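PDB 4WY8: esterase, which hydrolyses carboxylic ester bonds, acting as a carboxylesterase of the alpha/beta hydrolase fold from a thermophilic fungus. Local coordinates for residues I244-L250 / K273-N279; A171-R176 / I235-P239; L48-Y52 / L107-A111; K43-P49 / R101-E106; K6-C11 / L287-I293. One frame throughout, in Å; residues are numbered along the deposited sequence.

The five contacts join loops and chain ends to helices and turns of an alpha/beta hydrolase fold. Contacts 1 and 2 touch each other, their centres 12 Å apart: Leu247 CD2 lies 3.8 Å from Ile175 CD1 where the 244-250 segment meets helix 165-179. Contacts 3 and 4, centres 8 Å apart, share Leu48 and Pro49 and both use helix 101-111; they lie on the opposite side of the chain's centre from contacts 1 and 2. Contact 5 brings residues 6-11 onto 287-293, which carries His291, the probable catalytic histidine; its nearest atoms are about 5 Å from contact 4. Contacts 1 and 5, 30 Å apart between centres, both reach the second subunit.

Contact 1: residues I244-L250 / K273-N279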
# COMPACT_ATOMS: atom_id res chain seq x y z
N ILE A 244 25.71 2.83 1.27
CA ILE A 244 24.83 3.63 0.44
C ILE A 244 25.31 3.63 -1.01
O ILE A 244 24.51 3.46 -1.95
CB ILE A 244 24.74 5.07 0.98
CG1 ILE A 244 24.30 5.05 2.44
CG2 ILE A 244 23.79 5.90 0.14
CD1 ILE A 244 23.01 4.24 2.67
N ASP A 245 26.62 3.77 -1.21
CA ASP A 245 27.16 3.73 -2.57
C ASP A 245 26.99 2.37 -3.25
O ASP A 245 26.85 2.29 -4.48
CB ASP A 245 28.64 4.12 -2.57
CG ASP A 245 28.85 5.62 -2.79
OD1 ASP A 245 28.34 6.43 -1.98
OD2 ASP A 245 29.52 5.97 -3.78
N ASP A 246 27.05 1.29 -2.48
CA ASP A 246 26.80 -0.03 -3.06
C ASP A 246 25.38 -0.12 -3.66
O ASP A 246 25.17 -0.87 -4.60
CB ASP A 246 26.97 -1.11 -1.99
CG ASP A 246 28.44 -1.42 -1.68
OD1 ASP A 246 29.32 -1.19 -2.53
OD2 ASP A 246 28.71 -1.90 -0.55
N LEU A 247 24.44 0.64 -3.11
CA LEU A 247 23.01 0.49 -3.41
C LEU A 247 22.48 1.54 -4.41
O LEU A 247 21.30 1.52 -4.79
CB LEU A 247 22.20 0.60 -2.11
CG LEU A 247 22.45 -0.54 -1.11
CD1 LEU A 247 21.72 -0.29 0.20
CD2 LEU A 247 22.12 -1.88 -1.72
N ARG A 248 23.35 2.45 -4.84
CA ARG A 248 22.97 3.49 -5.80
C ARG A 248 22.59 2.85 -7.13
O ARG A 248 23.06 1.76 -7.44
CB ARG A 248 24.12 4.47 -6.00
CG ARG A 248 24.45 5.24 -4.75
CD ARG A 248 25.31 6.45 -5.01
NE ARG A 248 25.57 7.14 -3.74
CZ ARG A 248 24.80 8.09 -3.26
NH1 ARG A 248 23.73 8.48 -3.95
NH2 ARG A 248 25.09 8.67 -2.09
N VAL A 249 21.79 3.56 -7.92
CA VAL A 249 21.32 3.10 -9.23
C VAL A 249 20.85 1.62 -9.22
O VAL A 249 21.27 0.77 -10.00
CB VAL A 249 22.42 3.43 -10.33
CG1 VAL A 249 23.21 4.69 -9.92
CG2 VAL A 249 23.41 2.32 -10.62
N LEU A 250 19.94 1.33 -8.30
CA LEU A 250 19.24 0.04 -8.31
C LEU A 250 17.85 0.21 -8.95
O LEU A 250 17.35 1.34 -9.09
CB LEU A 250 19.13 -0.52 -6.89
CG LEU A 250 20.43 -1.06 -6.31
CD1 LEU A 250 20.19 -1.65 -4.94
CD2 LEU A 250 21.08 -2.06 -7.23
N LYS A 273 17.72 2.73 3.61
CA LYS A 273 18.99 2.78 2.87
C LYS A 273 18.79 2.97 1.36
O LYS A 273 19.57 3.70 0.71
CB LYS A 273 19.82 1.51 3.10
CG LYS A 273 20.51 1.45 4.46
CD LYS A 273 21.77 0.57 4.40
CE LYS A 273 22.49 0.54 5.75
NZ LYS A 273 23.79 -0.18 5.66
N LEU A 274 17.80 2.29 0.77
CA LEU A 274 17.57 2.47 -0.66
C LEU A 274 17.16 3.91 -0.98
O LEU A 274 17.53 4.44 -2.02
CB LEU A 274 16.51 1.50 -1.19
CG LEU A 274 16.87 0.00 -1.22
CD1 LEU A 274 15.66 -0.81 -1.71
CD2 LEU A 274 18.05 -0.22 -2.13
N ILE A 275 16.38 4.51 -0.08
CA ILE A 275 16.00 5.91 -0.23
C ILE A 275 17.23 6.83 -0.11
O ILE A 275 17.44 7.67 -1.00
CB ILE A 275 14.93 6.32 0.82
CG1 ILE A 275 13.63 5.55 0.57
CG2 ILE A 275 14.66 7.83 0.79
CD1 ILE A 275 12.60 5.72 1.70
N GLU A 276 18.06 6.66 0.92
CA GLU A 276 19.30 7.44 1.02
C GLU A 276 20.13 7.37 -0.24
O GLU A 276 20.72 8.36 -0.65
CB GLU A 276 20.19 6.98 2.19
CG GLU A 276 19.98 7.69 3.50
CD GLU A 276 21.13 7.47 4.47
OE1 GLU A 276 20.94 6.72 5.46
OE2 GLU A 276 22.22 8.07 4.26
N ALA A 277 20.15 6.20 -0.87
CA ALA A 277 20.94 5.99 -2.07
C ALA A 277 20.30 6.60 -3.34
O ALA A 277 20.77 6.34 -4.45
CB ALA A 277 21.19 4.53 -2.26
N GLY A 278 19.21 7.35 -3.17
CA GLY A 278 18.61 8.06 -4.30
C GLY A 278 17.78 7.19 -5.23
O GLY A 278 17.55 7.54 -6.40
N ASN A 279 17.31 6.04 -4.74
CA ASN A 279 16.52 5.19 -5.59
C ASN A 279 15.05 5.58 -5.56
O ASN A 279 14.63 6.31 -4.68
CB ASN A 279 16.71 3.72 -5.19
CG ASN A 279 18.09 3.21 -5.55
OD1 ASN A 279 18.44 3.11 -6.75
ND2 ASN A 279 18.89 2.84 -4.54
O HOH W 1 20.47 6.43 -6.98
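Asn279 ND2 donates to Leu247 O over 2.8 Å in a nearly straight bond (166° at the hydrogen), the oxygen lying in the amide plane of Asn279 while the donor approaches from above the carbonyl plane of Leu247. On the other end of the same amide, OD1 accepts from Leu250 N, again at 2.8 Å and somewhat more bent. ND2 gives a further bond to Leu274 O, and these three bonds fix the rotation of the amide. Leu274 O separately accepts Asn279 N, as part of the Schellman motif that ends helix 264-276, with Gly278 at the positive-phi position.

Ala277, just past the helix, presses its CB against Ile244 O (3.5 Å) and packs against Ile244 CG2 and Leu247 CB. Ile244 runs at about a right angle to Glu276, and Leu250 CD1 meets Leu274 CD2 at 3.8 Å. Arg248 stretches out from CG to NE; one face of its guanidinium lies over Ala277 CA, while NE makes a weak salt bridge to Asp245 OD1. Leu247 and Leu250 also lean on Ile175 of helix 165-179. With its amide held at both ends, Asn279 locks the helix terminus to the 244-250 segment and satisfies two backbone groups there, Leu247 O and Leu250 N.

Contact 2: residues A171-R176 / I235-P239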
# COMPACT_ATOMS: atom_id res chain seq x y z
N ALA A 171 16.52 -8.75 -4.01
CA ALA A 171 17.38 -7.61 -3.68
C ALA A 171 18.84 -7.82 -4.14
O ALA A 171 19.47 -6.93 -4.80
CB ALA A 171 17.33 -7.35 -2.18
N VAL A 172 19.38 -8.98 -3.79
CA VAL A 172 20.80 -9.21 -4.08
C VAL A 172 21.05 -9.55 -5.56
O VAL A 172 22.12 -9.27 -6.08
CB VAL A 172 21.38 -10.31 -3.16
CG1 VAL A 172 21.31 -9.84 -1.73
CG2 VAL A 172 20.63 -11.65 -3.33
N VAL A 173 20.08 -10.14 -6.24
CA VAL A 173 20.19 -10.30 -7.69
C VAL A 173 20.24 -8.90 -8.33
O VAL A 173 21.00 -8.68 -9.27
CB VAL A 173 19.03 -11.12 -8.29
CG1 VAL A 173 18.82 -10.76 -9.76
CG2 VAL A 173 19.30 -12.60 -8.14
N CYS A 174 19.46 -7.95 -7.80
CA CYS A 174 19.58 -6.57 -8.32
C CYS A 174 20.98 -5.97 -8.10
O CYS A 174 21.60 -5.47 -9.07
CB CYS A 174 18.52 -5.66 -7.69
SG CYS A 174 16.87 -5.98 -8.36
N ILE A 175 21.49 -6.04 -6.86
CA ILE A 175 22.85 -5.51 -6.61
C ILE A 175 23.89 -6.19 -7.52
O ILE A 175 24.80 -5.54 -8.09
CB ILE A 175 23.27 -5.72 -5.16
CG1 ILE A 175 22.25 -5.08 -4.21
CG2 ILE A 175 24.70 -5.19 -4.93
CD1 ILE A 175 22.44 -5.51 -2.76
N ARG A 176 23.76 -7.50 -7.66
CA ARG A 176 24.68 -8.26 -8.49
C ARG A 176 24.63 -7.87 -9.97
O ARG A 176 25.68 -7.69 -10.59
CB ARG A 176 24.41 -9.75 -8.34
CG ARG A 176 25.44 -10.55 -9.07
CD ARG A 176 26.78 -10.46 -8.35
NE ARG A 176 27.87 -10.80 -9.25
CZ ARG A 176 28.19 -12.04 -9.61
NH1 ARG A 176 27.51 -13.07 -9.13
NH2 ARG A 176 29.20 -12.24 -10.44
N ILE A 235 27.49 -8.70 1.27
CA ILE A 235 26.28 -7.91 1.03
C ILE A 235 25.27 -8.70 0.17
O ILE A 235 24.09 -8.35 0.11
CB ILE A 235 26.61 -6.54 0.38
CG1 ILE A 235 27.22 -6.71 -1.01
CG2 ILE A 235 27.57 -5.70 1.31
CD1 ILE A 235 27.52 -5.36 -1.70
N PHE A 236 25.76 -9.76 -0.46
CA PHE A 236 24.97 -10.66 -1.28
C PHE A 236 24.24 -11.72 -0.44
O PHE A 236 23.40 -12.48 -0.95
CB PHE A 236 25.87 -11.31 -2.34
CG PHE A 236 26.46 -10.30 -3.28
CD1 PHE A 236 25.65 -9.69 -4.24
CD2 PHE A 236 27.80 -9.94 -3.21
CE1 PHE A 236 26.16 -8.73 -5.11
CE2 PHE A 236 28.32 -8.98 -4.09
CZ PHE A 236 27.50 -8.38 -5.03
N ALA A 237 24.55 -11.73 0.85
CA ALA A 237 23.81 -12.52 1.83
C ALA A 237 22.86 -11.60 2.60
O ALA A 237 21.64 -11.83 2.67
CB ALA A 237 24.79 -13.20 2.79
N CYS A 238 23.43 -10.53 3.14
CA CYS A 238 22.70 -9.57 3.96
C CYS A 238 22.86 -8.19 3.34
O CYS A 238 23.80 -7.46 3.65
CB CYS A 238 23.23 -9.56 5.39
SG CYS A 238 23.20 -11.21 6.20
N PRO A 239 21.95 -7.84 2.42
CA PRO A 239 22.08 -6.57 1.70
C PRO A 239 21.94 -5.34 2.58
O PRO A 239 22.29 -4.25 2.14
CB PRO A 239 20.95 -6.63 0.67
CG PRO A 239 19.97 -7.67 1.21
CD PRO A 239 20.84 -8.67 1.93
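The ring of Phe236 comes edge-on to helix 165-179: Arg176 N lies at its rim, in the ring plane, 3.7 Å from CE1, and Val172 O is also near that plane. One face is covered from within its own loop by Ile235 CG1, 3.9 Å above the plane and displaced toward the rim; on the opposite face lies Arg176 CD, out near the rim and 3.7 Å from CE1. The aliphatic part of Arg176 crosses the ring at about a right angle, and the guanidinium beyond is turned 71° from the ring plane. The bend at chi2 (70°) is what brings CD over the CE1 rim. Ile175 CG2 reaches the same CE1 obliquely, at 3.8 Å.

Helix 165-179 follows the predicted nucleophile elbow of the hydrolase fold, with Ser164 as the probable nucleophile, and the 235-239 loop lies along one flank of that helix. Val172 points into the loop: its CG1 sits 3.5 Å from Phe236 O and also touches Ile235 O and the Pro239 ring. Pro239 fits between helix side chains, CB meeting Ile175 CD1 at 3.9 Å and CG approaching Ala171 CB at 4.3 Å. These touches are apolar or van der Waals. A polar tie is made one turn earlier on the helix, where Asn168 ND2 donates to Ala237 O, and Tyr270 of helix 264-276 packs against Ala171, Ile175 and Pro239.

Contact 3: residues L48-Y52 / L107-A111; sequences LPDVY and LTVRA
Val109 packs on Pro49. Both methyls of Val109 bear on Pro49 CB, CG1 and CG2 each 3.8 Å from it, and CG2 also reaches Pro49 CG at 4.0 Å. The two side chains stand at about a right angle. The torsion of Val109 sets CG1 opposite its own carbonyl carbon (chi1 -57°), which carries that methyl onto Asp50 O as well, at 3.8 Å. Beside this pair, Val51 extends CG1 to a point 4.1 Å from Thr108 CG2 and, equally, 4.1 Å from Val109 CG1.

One shell out, the hydroxyl of Thr108 is bonded back to Val104 O and also to Thr71 OG1 of strand 65-73, which turns its methyl CG2 toward Val51. Tyr52 pairs through its backbone with Arg72, so the chain just after Val51 is built into the sheet edge. Val51 CG2 packs on Tyr105 one turn earlier in the helix. The contact thus sets the lead-in and start of strand 51-59, one of the two outermost strands of the sheet within this chain, against the C-terminal half of helix 101-111. Methyl groups and a proline ring do the work, so the hold here rests on shape and dispersion, with the hydroxyl's polar needs met outside the interface.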
# COMPACT_ATOMS: atom_id res chain seq x y z
N LEU A 48 -9.02 -21.13 -7.37
CA LEU A 48 -7.72 -21.06 -8.01
C LEU A 48 -7.90 -20.67 -9.49
O LEU A 48 -8.59 -21.34 -10.24
CB LEU A 48 -7.02 -22.40 -7.84
CG LEU A 48 -5.50 -22.52 -7.92
CD1 LEU A 48 -4.77 -21.63 -6.93
CD2 LEU A 48 -5.15 -23.98 -7.70
N PRO A 49 -7.26 -19.57 -9.92
CA PRO A 49 -7.36 -19.11 -11.31
C PRO A 49 -6.78 -20.12 -12.27
O PRO A 49 -5.91 -20.89 -11.90
CB PRO A 49 -6.53 -17.81 -11.33
CG PRO A 49 -6.35 -17.43 -9.90
CD PRO A 49 -6.36 -18.71 -9.13
N ASP A 50 -7.30 -20.13 -13.49
CA ASP A 50 -6.78 -20.95 -14.58
C ASP A 50 -5.60 -20.28 -15.27
O ASP A 50 -5.66 -19.09 -15.62
CB ASP A 50 -7.88 -21.17 -15.60
CG ASP A 50 -9.01 -22.01 -15.07
OD1 ASP A 50 -8.73 -23.04 -14.41
OD2 ASP A 50 -10.17 -21.61 -15.28
N VAL A 51 -4.53 -21.05 -15.48
CA VAL A 51 -3.36 -20.49 -16.14
C VAL A 51 -2.85 -21.46 -17.17
O VAL A 51 -3.05 -22.67 -17.07
CB VAL A 51 -2.20 -20.14 -15.15
CG1 VAL A 51 -2.65 -19.12 -14.07
CG2 VAL A 51 -1.65 -21.41 -14.49
N TYR A 52 -2.18 -20.91 -18.17
CA TYR A 52 -1.38 -21.70 -19.09
C TYR A 52 -0.02 -21.91 -18.45
O TYR A 52 0.69 -20.94 -18.20
CB TYR A 52 -1.27 -20.99 -20.45
CG TYR A 52 -0.44 -21.75 -21.45
CD1 TYR A 52 -1.04 -22.54 -22.42
CD2 TYR A 52 0.95 -21.73 -21.39
CE1 TYR A 52 -0.28 -23.26 -23.33
CE2 TYR A 52 1.72 -22.46 -22.29
CZ TYR A 52 1.10 -23.22 -23.25
OH TYR A 52 1.88 -23.93 -24.14
N LEU A 107 -1.16 -13.69 -9.13
CA LEU A 107 -0.32 -12.63 -9.69
C LEU A 107 -0.35 -12.69 -11.22
O LEU A 107 -0.48 -11.68 -11.91
CB LEU A 107 1.11 -12.78 -9.16
CG LEU A 107 2.13 -11.73 -9.58
CD1 LEU A 107 1.73 -10.28 -9.15
CD2 LEU A 107 3.52 -12.11 -9.06
N THR A 108 -0.23 -13.89 -11.74
CA THR A 108 -0.29 -14.14 -13.17
C THR A 108 -1.54 -13.55 -13.78
O THR A 108 -1.45 -12.77 -14.74
CB THR A 108 -0.25 -15.64 -13.49
OG1 THR A 108 0.99 -16.20 -13.04
CG2 THR A 108 -0.44 -15.85 -14.99
N VAL A 109 -2.72 -13.88 -13.24
CA VAL A 109 -3.92 -13.39 -13.93
C VAL A 109 -4.27 -11.95 -13.58
O VAL A 109 -4.88 -11.23 -14.40
CB VAL A 109 -5.16 -14.26 -13.66
CG1 VAL A 109 -4.88 -15.72 -14.08
CG2 VAL A 109 -5.53 -14.21 -12.18
N ARG A 110 -3.88 -11.48 -12.41
CA ARG A 110 -4.19 -10.10 -12.06
C ARG A 110 -3.28 -9.13 -12.81
O ARG A 110 -3.72 -8.10 -13.26
CB ARG A 110 -4.08 -9.87 -10.55
CG ARG A 110 -5.16 -10.59 -9.75
CD ARG A 110 -5.04 -10.24 -8.27
NE ARG A 110 -5.69 -11.23 -7.41
CZ ARG A 110 -6.13 -10.97 -6.17
NH1 ARG A 110 -6.00 -9.75 -5.66
NH2 ARG A 110 -6.68 -11.94 -5.45
N ALA A 111 -2.01 -9.48 -12.97
CA ALA A 111 -1.07 -8.60 -13.65
C ALA A 111 -1.11 -8.82 -15.16
O ALA A 111 -0.61 -8.00 -15.92
CB ALA A 111 0.35 -8.81 -13.13

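Contact 4: residues K43-P49 / R101-E106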
# COMPACT_ATOMS: atom_id res chain seq x y z
N LYS A 43 -9.22 -26.56 0.74
CA LYS A 43 -9.49 -25.26 0.13
C LYS A 43 -8.43 -24.91 -0.92
O LYS A 43 -8.53 -23.88 -1.61
CB LYS A 43 -9.53 -24.18 1.21
CG LYS A 43 -10.66 -24.27 2.22
CD LYS A 43 -11.95 -23.63 1.71
CE LYS A 43 -12.61 -22.77 2.79
NZ LYS A 43 -13.67 -21.87 2.23
N ALA A 44 -7.43 -25.77 -1.05
CA ALA A 44 -6.24 -25.47 -1.85
C ALA A 44 -6.54 -25.14 -3.31
O ALA A 44 -5.83 -24.35 -3.93
CB ALA A 44 -5.27 -26.63 -1.79
N LEU A 45 -7.61 -25.72 -3.84
CA LEU A 45 -7.97 -25.57 -5.24
C LEU A 45 -9.14 -24.61 -5.43
O LEU A 45 -9.41 -24.17 -6.54
CB LEU A 45 -8.32 -26.94 -5.83
CG LEU A 45 -7.23 -28.02 -5.88
CD1 LEU A 45 -7.79 -29.30 -6.49
CD2 LEU A 45 -6.03 -27.55 -6.67
N GLU A 46 -9.83 -24.28 -4.34
CA GLU A 46 -11.00 -23.42 -4.43
C GLU A 46 -10.64 -22.02 -4.90
O GLU A 46 -9.77 -21.36 -4.30
CB GLU A 46 -11.72 -23.30 -3.08
CG GLU A 46 -12.54 -24.49 -2.68
CD GLU A 46 -13.55 -24.13 -1.60
OE1 GLU A 46 -13.78 -22.91 -1.39
OE2 GLU A 46 -14.09 -25.06 -0.95
N GLY A 47 -11.29 -21.57 -5.97
CA GLY A 47 -11.09 -20.24 -6.50
C GLY A 47 -9.73 -20.03 -7.14
O GLY A 47 -9.32 -18.91 -7.43
N LEU A 48 -9.02 -21.13 -7.37
CA LEU A 48 -7.72 -21.06 -8.01
C LEU A 48 -7.90 -20.67 -9.49
O LEU A 48 -8.59 -21.34 -10.24
CB LEU A 48 -7.02 -22.40 -7.84
CG LEU A 48 -5.50 -22.52 -7.92
CD1 LEU A 48 -4.77 -21.63 -6.93
CD2 LEU A 48 -5.15 -23.98 -7.70
N PRO A 49 -7.26 -19.57 -9.92
CA PRO A 49 -7.36 -19.11 -11.31
C PRO A 49 -6.78 -20.12 -12.27
O PRO A 49 -5.91 -20.89 -11.90
CB PRO A 49 -6.53 -17.81 -11.33
CG PRO A 49 -6.35 -17.43 -9.90
CD PRO A 49 -6.36 -18.71 -9.13
N ARG A 101 1.86 -21.71 -5.37
CA ARG A 101 0.94 -21.81 -6.49
C ARG A 101 -0.17 -20.77 -6.40
O ARG A 101 -0.51 -20.13 -7.40
CB ARG A 101 0.31 -23.21 -6.54
CG ARG A 101 -0.79 -23.31 -7.60
CD ARG A 101 -1.37 -24.72 -7.67
NE ARG A 101 -1.99 -25.08 -6.40
CZ ARG A 101 -2.35 -26.31 -6.07
NH1 ARG A 101 -2.14 -27.31 -6.90
NH2 ARG A 101 -2.92 -26.53 -4.90
N ARG A 102 -0.75 -20.62 -5.23
CA ARG A 102 -1.86 -19.67 -5.08
C ARG A 102 -1.40 -18.25 -5.45
O ARG A 102 -1.97 -17.57 -6.32
CB ARG A 102 -2.40 -19.75 -3.64
CG ARG A 102 -3.41 -18.66 -3.28
CD ARG A 102 -4.76 -18.89 -3.91
NE ARG A 102 -5.33 -20.15 -3.42
CZ ARG A 102 -6.56 -20.59 -3.72
NH1 ARG A 102 -7.36 -19.87 -4.48
NH2 ARG A 102 -6.97 -21.74 -3.23
N THR A 103 -0.32 -17.81 -4.79
CA THR A 103 0.23 -16.49 -5.01
C THR A 103 0.59 -16.24 -6.48
O THR A 103 0.24 -15.21 -7.06
CB THR A 103 1.48 -16.31 -4.14
OG1 THR A 103 1.12 -16.45 -2.75
CG2 THR A 103 2.11 -14.95 -4.39
N VAL A 104 1.28 -17.22 -7.07
CA VAL A 104 1.76 -17.12 -8.44
C VAL A 104 0.62 -17.11 -9.47
O VAL A 104 0.60 -16.28 -10.38
CB VAL A 104 2.75 -18.27 -8.74
CG1 VAL A 104 2.96 -18.43 -10.23
CG2 VAL A 104 4.11 -18.02 -8.03
N TYR A 105 -0.36 -17.99 -9.31
CA TYR A 105 -1.49 -18.01 -10.25
C TYR A 105 -2.26 -16.70 -10.17
O TYR A 105 -2.61 -16.11 -11.23
CB TYR A 105 -2.44 -19.19 -9.98
CG TYR A 105 -1.93 -20.55 -10.43
CD1 TYR A 105 -0.57 -20.80 -10.59
CD2 TYR A 105 -2.83 -21.60 -10.68
CE1 TYR A 105 -0.12 -22.07 -11.00
CE2 TYR A 105 -2.39 -22.87 -11.09
CZ TYR A 105 -1.03 -23.09 -11.25
OH TYR A 105 -0.57 -24.34 -11.64
N GLU A 106 -2.50 -16.23 -8.93
CA GLU A 106 -3.21 -14.94 -8.77
C GLU A 106 -2.45 -13.75 -9.39
O GLU A 106 -3.03 -12.91 -10.05
CB GLU A 106 -3.49 -14.65 -7.29
CG GLU A 106 -4.62 -15.48 -6.68
CD GLU A 106 -6.02 -15.14 -7.22
OE1 GLU A 106 -6.23 -14.05 -7.82
OE2 GLU A 106 -6.94 -15.97 -7.02
O HOH W 2 -2.76 -23.78 -3.83
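Polar bonds centre on Arg102 and the carbonyl of Glu46. NH1 and NH2 of Arg102 converge end-on upon one atom, Glu46 O, at 2.8 Å and 3.0 Å; both nitrogens come from the same face of the carbonyl plane, and the oxygen lies in the guanidinium plane. Bends at chi2 (74°) and chi3 (62°) curl the Arg102 chain round to bring its end there. Behind, NE bonds to Ala297 O. Glu46 is an inner residue of the type II turn from Leu45 to Leu48, with Gly47 taking the positive phi. Arg101 uses a water instead: NH2 donates to it, and it bonds on to Ala44 O.

Leucine methyls cover both guanidinium groups. Leu48 CD1 sits over the centre of the Arg102 group, 3.7 Å above its plane, while CD2 of the same residue lies 3.6 Å from Arg101 NE, on a face that Leu45 CD2 shares. The Arg101 chain in turn lays CG over the centre of the Tyr105 ring.

Apolar and carboxylate packing closes the far end. Leu48 CG meets Tyr105 CD2 at 3.9 Å, and Pro49 CG nudges Glu106 OE2 at 3.3 Å, a carboxylate whose other oxygen pairs with Arg110. Two charges of helix 101-111 are thus spent on the loop: one directly on a backbone carbonyl, the other through water, with leucine methyls packed on a face of each guanidinium.

Contact 5: residues K6-C11 / L287-I293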
# COMPACT_ATOMS: atom_id res chain seq x y z
N LYS A 6 -2.94 -6.05 16.91
CA LYS A 6 -4.21 -6.71 16.67
C LYS A 6 -4.08 -7.38 15.31
O LYS A 6 -3.99 -6.70 14.28
CB LYS A 6 -5.38 -5.71 16.69
CG LYS A 6 -5.61 -4.98 18.05
CD LYS A 6 -6.09 -5.93 19.16
CE LYS A 6 -6.37 -5.17 20.46
NZ LYS A 6 -6.56 -6.10 21.63
N LEU A 7 -4.03 -8.70 15.31
CA LEU A 7 -3.96 -9.43 14.05
C LEU A 7 -5.34 -9.53 13.44
O LEU A 7 -6.35 -9.53 14.15
CB LEU A 7 -3.40 -10.84 14.26
CG LEU A 7 -1.95 -10.88 14.72
CD1 LEU A 7 -1.53 -12.33 14.91
CD2 LEU A 7 -1.05 -10.13 13.75
N LYS A 8 -5.37 -9.61 12.11
CA LYS A 8 -6.59 -9.96 11.41
C LYS A 8 -6.88 -11.45 11.63
O LYS A 8 -5.96 -12.24 11.84
CB LYS A 8 -6.46 -9.63 9.91
CG LYS A 8 -6.01 -8.19 9.68
CD LYS A 8 -6.50 -7.62 8.37
CE LYS A 8 -6.00 -6.19 8.20
NZ LYS A 8 -5.75 -5.79 6.77
N PRO A 9 -8.17 -11.82 11.60
CA PRO A 9 -8.66 -13.19 11.83
C PRO A 9 -7.86 -14.30 11.12
O PRO A 9 -7.44 -15.26 11.77
CB PRO A 9 -10.11 -13.14 11.32
CG PRO A 9 -10.43 -11.63 11.11
CD PRO A 9 -9.28 -10.85 11.66
N TYR A 10 -7.66 -14.19 9.82
CA TYR A 10 -6.94 -15.22 9.07
C TYR A 10 -5.53 -15.43 9.64
O TYR A 10 -5.11 -16.58 9.91
CB TYR A 10 -6.87 -14.81 7.59
CG TYR A 10 -6.21 -15.79 6.64
CD1 TYR A 10 -6.97 -16.49 5.70
CD2 TYR A 10 -4.83 -15.98 6.64
CE1 TYR A 10 -6.37 -17.37 4.79
CE2 TYR A 10 -4.22 -16.86 5.76
CZ TYR A 10 -4.99 -17.54 4.83
OH TYR A 10 -4.37 -18.40 3.96
N CYS A 11 -4.82 -14.32 9.83
CA CYS A 11 -3.43 -14.32 10.30
C CYS A 11 -3.34 -14.82 11.74
O CYS A 11 -2.37 -15.50 12.11
CB CYS A 11 -2.83 -12.91 10.16
SG CYS A 11 -2.38 -12.43 8.44
N LEU A 287 -0.67 -3.27 8.25
CA LEU A 287 -1.01 -3.52 9.64
C LEU A 287 -1.85 -4.78 9.81
O LEU A 287 -2.59 -5.18 8.90
CB LEU A 287 -1.73 -2.33 10.25
CG LEU A 287 -0.81 -1.34 10.98
CD1 LEU A 287 0.06 -0.52 10.01
CD2 LEU A 287 -1.63 -0.43 11.87
N GLY A 288 -1.68 -5.42 10.97
CA GLY A 288 -2.45 -6.58 11.36
C GLY A 288 -2.12 -7.89 10.68
O GLY A 288 -2.89 -8.85 10.79
N ILE A 289 -0.98 -7.98 9.99
CA ILE A 289 -0.64 -9.22 9.33
C ILE A 289 0.67 -9.81 9.83
O ILE A 289 1.51 -9.13 10.42
CB ILE A 289 -0.53 -9.07 7.78
CG1 ILE A 289 0.64 -8.16 7.41
CG2 ILE A 289 -1.82 -8.55 7.19
CD1 ILE A 289 0.98 -8.25 5.95
N ILE A 290 0.83 -11.10 9.56
CA ILE A 290 2.05 -11.80 9.89
C ILE A 290 2.79 -12.21 8.65
O ILE A 290 2.27 -12.17 7.54
CB ILE A 290 1.79 -13.05 10.75
CG1 ILE A 290 0.81 -13.99 10.02
CG2 ILE A 290 1.28 -12.65 12.13
CD1 ILE A 290 0.80 -15.45 10.54
N HIS A 291 4.02 -12.62 8.87
CA HIS A 291 4.82 -13.24 7.85
C HIS A 291 4.20 -14.56 7.38
O HIS A 291 3.66 -15.32 8.18
CB HIS A 291 6.24 -13.47 8.40
CG HIS A 291 7.26 -13.76 7.35
ND1 HIS A 291 8.20 -12.83 6.95
CD2 HIS A 291 7.55 -14.89 6.66
CE1 HIS A 291 9.00 -13.36 6.04
NE2 HIS A 291 8.62 -14.62 5.85
N GLY A 292 4.30 -14.83 6.08
CA GLY A 292 3.96 -16.14 5.53
C GLY A 292 2.62 -16.28 4.83
O GLY A 292 2.20 -17.39 4.47
N ILE A 293 1.97 -15.16 4.55
CA ILE A 293 0.66 -15.25 3.93
C ILE A 293 0.75 -15.66 2.45
O ILE A 293 -0.26 -16.06 1.87
CB ILE A 293 -0.13 -13.96 4.10
CG1 ILE A 293 0.60 -12.74 3.54
CG2 ILE A 293 -0.39 -13.72 5.59
CD1 ILE A 293 -0.18 -11.45 3.80
O HOH W 3 -3.78 -4.00 6.68
O HOH W 4 -2.56 -16.27 2.89
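Cys11 is the main knob: its SG drops into a hollow between Ile289, Ile290 and Ile293, 3.7 Å from Ile293 CG2 and 3.9 Å from Ile289 CB. A weak bond from Ile290 N also reaches that sulfur, while Ile290 CG1 lies 3.8 Å from Cys11 CB. Next to it Leu7 CD2 rides at about a right angle against Ile290 CG2, at 3.8 Å.

The hollow belongs to the segment after strand 281-286, which turns a corner at 287-288 and carries His291, bonded to Ser164 and Asp261 in what is probably the catalytic triad of this hydrolase; the N-terminal segment covers the side away from that imidazole. Gly288, with no side chain, lets Lys6 O and Lys8 come close: its CA sits 3.3 Å from Lys6 O, and Gly288 O takes Lys8 N at 2.9 Å on an in-plane lone pair. Lys8 then runs along Leu287, its NZ joined through a water to Leu287 O and bonded directly to Val281 O of the second subunit.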